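PDB 3TJT: superoxide dismutase from Clostridium difficile, which probably catalyses the conversion of superoxide to hydrogen peroxide and oxygen at a metal site that here holds iron(III). Local coordinates for residues K48-L61 with D70-Y83. Sequence-based numbering, arbitrary orientation.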
loop_
_atom_site.group_PDB
_atom_site.type_symbol
_atom_site.label_atom_id
_atom_site.label_comp_id
_atom_site.label_asym_id
_atom_site.label_seq_id
_atom_site.Cartn_x
_atom_site.Cartn_y
_atom_site.Cartn_z
ATOM N N LYS A 48 -1.032 -28.251 0.824
ATOM C CA LYS A 48 -2.155 -28.955 1.441
ATOM C C LYS A 48 -3.138 -29.489 0.396
ATOM O O LYS A 48 -3.877 -30.446 0.647
ATOM C CB LYS A 48 -2.878 -27.988 2.381
ATOM C CG LYS A 48 -4.052 -28.579 3.136
ATOM C CD LYS A 48 -4.639 -27.554 4.093
ATOM C CE LYS A 48 -5.771 -28.151 4.904
ATOM N NZ LYS A 48 -6.300 -27.170 5.884
ATOM N N TYR A 49 -3.144 -28.857 -0.775
ATOM C CA TYR A 49 -4.065 -29.218 -1.852
ATOM C C TYR A 49 -3.310 -29.313 -3.175
ATOM O O TYR A 49 -3.502 -28.480 -4.066
ATOM C CB TYR A 49 -5.148 -28.146 -1.998
ATOM C CG TYR A 49 -6.003 -27.874 -0.776
ATOM C CD1 TYR A 49 -7.015 -28.753 -0.399
ATOM C CD2 TYR A 49 -5.836 -26.711 -0.028
ATOM C CE1 TYR A 49 -7.818 -28.492 0.699
ATOM C CE2 TYR A 49 -6.639 -26.444 1.077
ATOM C CZ TYR A 49 -7.625 -27.342 1.432
ATOM O OH TYR A 49 -8.428 -27.088 2.521
ATOM N N PRO A 50 -2.440 -30.321 -3.309
ATOM C CA PRO A 50 -1.501 -30.340 -4.440
ATOM C C PRO A 50 -2.164 -30.408 -5.814
ATOM O O PRO A 50 -1.515 -30.075 -6.805
ATOM C CB PRO A 50 -0.651 -31.594 -4.184
ATOM C CG PRO A 50 -1.430 -32.404 -3.184
ATOM C CD PRO A 50 -2.191 -31.416 -2.358
ATOM N N GLU A 51 -3.427 -30.821 -5.896
ATOM C CA GLU A 51 -4.091 -30.809 -7.198
ATOM C C GLU A 51 -4.199 -29.387 -7.757
ATOM O O GLU A 51 -4.326 -29.195 -8.963
ATOM C CB GLU A 51 -5.469 -31.468 -7.137
ATOM C CG GLU A 51 -6.479 -30.734 -6.281
ATOM C CD GLU A 51 -7.658 -31.626 -5.915
ATOM O OE1 GLU A 51 -8.534 -31.840 -6.784
ATOM O OE2 GLU A 51 -7.696 -32.128 -4.771
ATOM N N LEU A 52 -4.152 -28.388 -6.882
ATOM C CA LEU A 52 -4.270 -27.002 -7.334
ATOM C C LEU A 52 -3.034 -26.517 -8.096
ATOM O O LEU A 52 -3.084 -25.494 -8.785
ATOM C CB LEU A 52 -4.592 -26.070 -6.159
ATOM C CG LEU A 52 -5.969 -26.299 -5.524
ATOM C CD1 LEU A 52 -6.142 -25.370 -4.325
ATOM C CD2 LEU A 52 -7.102 -26.076 -6.551
ATOM N N TYR A 53 -1.930 -27.249 -7.989
ATOM C CA TYR A 53 -0.747 -26.912 -8.780
ATOM C C TYR A 53 -1.039 -27.113 -10.262
ATOM O O TYR A 53 -0.325 -26.596 -11.116
ATOM C CB TYR A 53 0.472 -27.752 -8.387
ATOM C CG TYR A 53 1.068 -27.442 -7.029
ATOM C CD1 TYR A 53 1.545 -26.169 -6.719
ATOM C CD2 TYR A 53 1.175 -28.436 -6.060
ATOM C CE1 TYR A 53 2.094 -25.901 -5.476
ATOM C CE2 TYR A 53 1.723 -28.178 -4.822
ATOM C CZ TYR A 53 2.179 -26.913 -4.528
ATOM O OH TYR A 53 2.726 -26.671 -3.281
ATOM N N ASN A 54 -2.092 -27.867 -10.567
ATOM C CA ASN A 54 -2.478 -28.083 -11.957
ATOM C C ASN A 54 -3.450 -27.037 -12.503
ATOM O O ASN A 54 -3.768 -27.041 -13.691
ATOM C CB ASN A 54 -3.016 -29.500 -12.156
ATOM C CG ASN A 54 -1.942 -30.557 -11.962
ATOM O OD1 ASN A 54 -0.776 -30.342 -12.298
ATOM N ND2 ASN A 54 -2.327 -31.704 -11.418
ATOM N N TYR A 55 -3.920 -26.135 -11.643
ATOM C CA TYR A 55 -4.656 -24.971 -12.114
ATOM C C TYR A 55 -3.641 -23.972 -12.670
ATOM O O TYR A 55 -2.505 -23.910 -12.203
ATOM C CB TYR A 55 -5.397 -24.279 -10.967
ATOM C CG TYR A 55 -6.679 -24.917 -10.458
ATOM C CD1 TYR A 55 -6.857 -26.299 -10.440
ATOM C CD2 TYR A 55 -7.699 -24.121 -9.951
ATOM C CE1 TYR A 55 -8.038 -26.861 -9.936
ATOM C CE2 TYR A 55 -8.866 -24.670 -9.448
ATOM C CZ TYR A 55 -9.033 -26.034 -9.447
ATOM O OH TYR A 55 -10.213 -26.550 -8.941
ATOM N N SER A 56 -4.057 -23.179 -13.648
ATOM C CA SER A 56 -3.259 -22.031 -14.065
ATOM C C SER A 56 -3.485 -20.899 -13.057
ATOM O O SER A 56 -4.444 -20.943 -12.285
ATOM C CB SER A 56 -3.687 -21.568 -15.447
ATOM O OG SER A 56 -5.009 -21.059 -15.414
ATOM N N LEU A 57 -2.617 -19.890 -13.063
ATOM C CA LEU A 57 -2.830 -18.734 -12.194
ATOM C C LEU A 57 -4.177 -18.088 -12.513
ATOM O O LEU A 57 -4.904 -17.661 -11.609
ATOM C CB LEU A 57 -1.695 -17.702 -12.338
ATOM C CG LEU A 57 -0.309 -18.070 -11.797
ATOM C CD1 LEU A 57 0.728 -16.992 -12.162
ATOM C CD2 LEU A 57 -0.343 -18.271 -10.288
ATOM N N CYS A 58 -4.516 -18.016 -13.800
ATOM C CA CYS A 58 -5.790 -17.439 -14.196
ATOM C C CYS A 58 -6.963 -18.216 -13.614
ATOM O O CYS A 58 -7.922 -17.616 -13.134
ATOM C CB CYS A 58 -5.919 -17.344 -15.717
ATOM S SG CYS A 58 -5.208 -15.815 -16.386
ATOM N N GLU A 59 -6.880 -19.541 -13.653
ATOM C CA GLU A 59 -7.943 -20.368 -13.086
ATOM C C GLU A 59 -8.093 -20.135 -11.585
ATOM O O GLU A 59 -9.210 -20.054 -11.065
ATOM C CB GLU A 59 -7.699 -21.849 -13.385
ATOM C CG GLU A 59 -7.999 -22.192 -14.837
ATOM C CD GLU A 59 -7.576 -23.599 -15.225
ATOM O OE1 GLU A 59 -6.619 -24.138 -14.636
ATOM O OE2 GLU A 59 -8.205 -24.160 -16.145
ATOM N N LEU A 60 -6.970 -20.032 -10.887
ATOM C CA LEU A 60 -7.016 -19.691 -9.468
ATOM C C LEU A 60 -7.723 -18.350 -9.257
ATOM O O LEU A 60 -8.624 -18.232 -8.415
ATOM C CB LEU A 60 -5.608 -19.672 -8.866
ATOM C CG LEU A 60 -4.897 -21.024 -8.725
ATOM C CD1 LEU A 60 -3.449 -20.829 -8.294
ATOM C CD2 LEU A 60 -5.611 -21.941 -7.734
ATOM N N LEU A 61 -7.340 -17.344 -10.033
ATOM C CA LEU A 61 -7.926 -16.019 -9.879
ATOM C C LEU A 61 -9.402 -15.959 -10.272
ATOM O O LEU A 61 -10.140 -15.105 -9.793
ATOM C CB LEU A 61 -7.117 -14.983 -10.663
ATOM C CG LEU A 61 -5.695 -14.802 -10.127
ATOM C CD1 LEU A 61 -4.947 -13.794 -10.982
ATOM C CD2 LEU A 61 -5.736 -14.354 -8.668
ATOM N N ASP A 70 -10.048 -22.230 3.604
ATOM C CA ASP A 70 -8.874 -21.930 4.420
ATOM C C ASP A 70 -7.716 -21.307 3.632
ATOM O O ASP A 70 -6.805 -20.731 4.222
ATOM C CB ASP A 70 -8.393 -23.174 5.181
ATOM C CG ASP A 70 -7.907 -24.277 4.259
ATOM O OD1 ASP A 70 -8.634 -24.633 3.307
ATOM O OD2 ASP A 70 -6.804 -24.808 4.501
ATOM N N ILE A 71 -7.757 -21.400 2.307
ATOM C CA ILE A 71 -6.695 -20.811 1.495
ATOM C C ILE A 71 -7.169 -19.704 0.551
ATOM O O ILE A 71 -6.366 -19.135 -0.182
ATOM C CB ILE A 71 -5.961 -21.871 0.652
ATOM C CG1 ILE A 71 -6.937 -22.541 -0.327
ATOM C CG2 ILE A 71 -5.270 -22.877 1.551
ATOM C CD1 ILE A 71 -6.259 -23.393 -1.419
ATOM N N ALA A 72 -8.459 -19.394 0.563
ATOM C CA ALA A 72 -9.004 -18.454 -0.410
ATOM C C ALA A 72 -8.286 -17.105 -0.394
ATOM O O ALA A 72 -7.925 -16.565 -1.442
ATOM C CB ALA A 72 -10.498 -18.262 -0.194
ATOM N N THR A 73 -8.084 -16.555 0.796
ATOM C CA THR A 73 -7.458 -15.241 0.904
ATOM C C THR A 73 -5.981 -15.286 0.529
ATOM O O THR A 73 -5.490 -14.415 -0.190
ATOM C CB THR A 73 -7.636 -14.654 2.320
ATOM O OG1 THR A 73 -9.022 -14.369 2.528
ATOM C CG2 THR A 73 -6.845 -13.365 2.475
ATOM N N THR A 74 -5.269 -16.301 0.996
ATOM C CA THR A 74 -3.845 -16.380 0.700
ATOM C C THR A 74 -3.634 -16.594 -0.796
ATOM O O THR A 74 -2.680 -16.073 -1.369
ATOM C CB THR A 74 -3.118 -17.472 1.523
ATOM O OG1 THR A 74 -1.719 -17.449 1.216
ATOM C CG2 THR A 74 -3.666 -18.837 1.205
ATOM N N VAL A 75 -4.530 -17.338 -1.438
ATOM C CA VAL A 75 -4.427 -17.492 -2.889
ATOM C C VAL A 75 -4.753 -16.188 -3.618
ATOM O O VAL A 75 -4.065 -15.817 -4.563
ATOM C CB VAL A 75 -5.281 -18.660 -3.421
ATOM C CG1 VAL A 75 -5.267 -18.664 -4.949
ATOM C CG2 VAL A 75 -4.751 -19.987 -2.877
ATOM N N ARG A 76 -5.792 -15.484 -3.178
ATOM C CA ARG A 76 -6.125 -14.189 -3.760
ATOM C C ARG A 76 -4.894 -13.279 -3.749
ATOM O O ARG A 76 -4.519 -12.686 -4.760
ATOM C CB ARG A 76 -7.257 -13.542 -2.955
ATOM C CG ARG A 76 -7.573 -12.105 -3.311
ATOM C CD ARG A 76 -8.705 -11.619 -2.384
ATOM N NE ARG A 76 -9.102 -10.236 -2.620
ATOM C CZ ARG A 76 -10.121 -9.651 -1.994
ATOM N NH1 ARG A 76 -10.836 -10.339 -1.108
ATOM N NH2 ARG A 76 -10.435 -8.388 -2.253
ATOM N N ASN A 77 -4.245 -13.186 -2.599
ATOM C CA ASN A 77 -3.112 -12.270 -2.481
ATOM C C ASN A 77 -1.871 -12.726 -3.241
ATOM O O ASN A 77 -1.213 -11.919 -3.897
ATOM C CB ASN A 77 -2.764 -12.044 -1.010
ATOM C CG ASN A 77 -3.845 -11.284 -0.271
ATOM O OD1 ASN A 77 -4.640 -10.563 -0.880
ATOM N ND2 ASN A 77 -3.873 -11.432 1.059
ATOM N N ASN A 78 -1.555 -14.014 -3.161
ATOM C CA ASN A 78 -0.279 -14.491 -3.682
ATOM C C ASN A 78 -0.342 -14.952 -5.137
ATOM O O ASN A 78 0.581 -14.695 -5.904
ATOM C CB ASN A 78 0.312 -15.544 -2.748
ATOM C CG ASN A 78 0.672 -14.955 -1.390
ATOM O OD1 ASN A 78 0.017 -15.223 -0.371
ATOM N ND2 ASN A 78 1.683 -14.112 -1.382
ATOM N N ALA A 79 -1.430 -15.613 -5.532
ATOM C CA ALA A 79 -1.648 -15.851 -6.962
ATOM C C ALA A 79 -1.831 -14.507 -7.650
ATOM O O ALA A 79 -1.388 -14.315 -8.775
ATOM C CB ALA A 79 -2.865 -16.758 -7.212
ATOM N N GLY A 80 -2.491 -13.573 -6.969
ATOM C CA GLY A 80 -2.618 -12.227 -7.495
ATOM C C GLY A 80 -1.247 -11.617 -7.742
ATOM O O GLY A 80 -0.965 -11.102 -8.832
ATOM N N GLY A 81 -0.394 -11.673 -6.724
ATOM C CA GLY A 81 0.941 -11.099 -6.820
ATOM C C GLY A 81 1.744 -11.754 -7.929
ATOM O O GLY A 81 2.407 -11.076 -8.716
ATOM N N ALA A 82 1.672 -13.077 -8.002
ATOM C CA ALA A 82 2.420 -13.823 -9.010
ATOM C C ALA A 82 1.941 -13.490 -10.416
ATOM O O ALA A 82 2.746 -13.231 -11.312
ATOM C CB ALA A 82 2.325 -15.320 -8.747
ATOM N N TYR A 83 0.628 -13.500 -10.611
ATOM C CA TYR A 83 0.071 -13.202 -11.922
ATOM C C TYR A 83 0.393 -11.769 -12.337
ATOM O O TYR A 83 0.848 -11.523 -13.460
ATOM C CB TYR A 83 -1.447 -13.411 -11.934
ATOM C CG TYR A 83 -2.032 -13.185 -13.308
ATOM C CD1 TYR A 83 -2.063 -14.213 -14.239
ATOM C CD2 TYR A 83 -2.521 -11.941 -13.683
ATOM C CE1 TYR A 83 -2.580 -14.014 -15.502
ATOM C CE2 TYR A 83 -3.032 -11.731 -14.952
ATOM C CZ TYR A 83 -3.063 -12.775 -15.851
ATOM O OH TYR A 83 -3.571 -12.576 -17.113
#
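Leu57, Leu60 and Leu61 of a short helix rest on Val75, Ala79 and Tyr83 of helix 72-90 in an apolar helix-helix contact within the alpha-hairpin domain of the iron/manganese superoxide dismutase fold. The segments 57-61 and 72-83 run roughly antiparallel, at 144°, their axes coming within 9.5 Å at closest approach. Ala79 adds little bulk at the centre: its CB is touched by all three leucines, most closely by Leu61 CD2 at 4.0 Å. Leu61 CD2 also reaches the backbone, 3.7 Å from Gly80 N, while Leu61 CD1 packs on Tyr83 CB. Leu57 CD1 lies against Ala82 and the backbone of Tyr83, and Leu42 of helix 24-46 touches Leu57 as well. A capping box starts the short helix: Ser56 OG accepts from Glu59 N, and Glu59 OE1 takes the N-H of Ser56. Ala82, at the metal-side end of the packing, has its side chain about 7 Å from that of the iron ligand His85, whose ND1 is hydrogen-bonded to Gly81 O. Toward residue 48 the apolar surface continues as Leu52 CD1 and Ile71 CD1 meet tip to tip at 3.5 Å, with Tyr49 CD2 against the same Ile71 methyl. Asp70 then closes the exposed end with two partners, one for each carboxylate oxygen. Fully extended from a CG anti to the backbone N (chi1 -178°), Lys48 brings NZ over the carboxylate plane to form a salt bridge with Asp70 OD2. Tyr49 OH donates to Asp70 OD1 from the syn side at 2.6 Å, its ring turned 68° from the carboxylate. At the other end, Cys58 SG sits obliquely by the Tyr83 ring, 4.3 Å from its centroid and 3.3 Å from Tyr83 CE1.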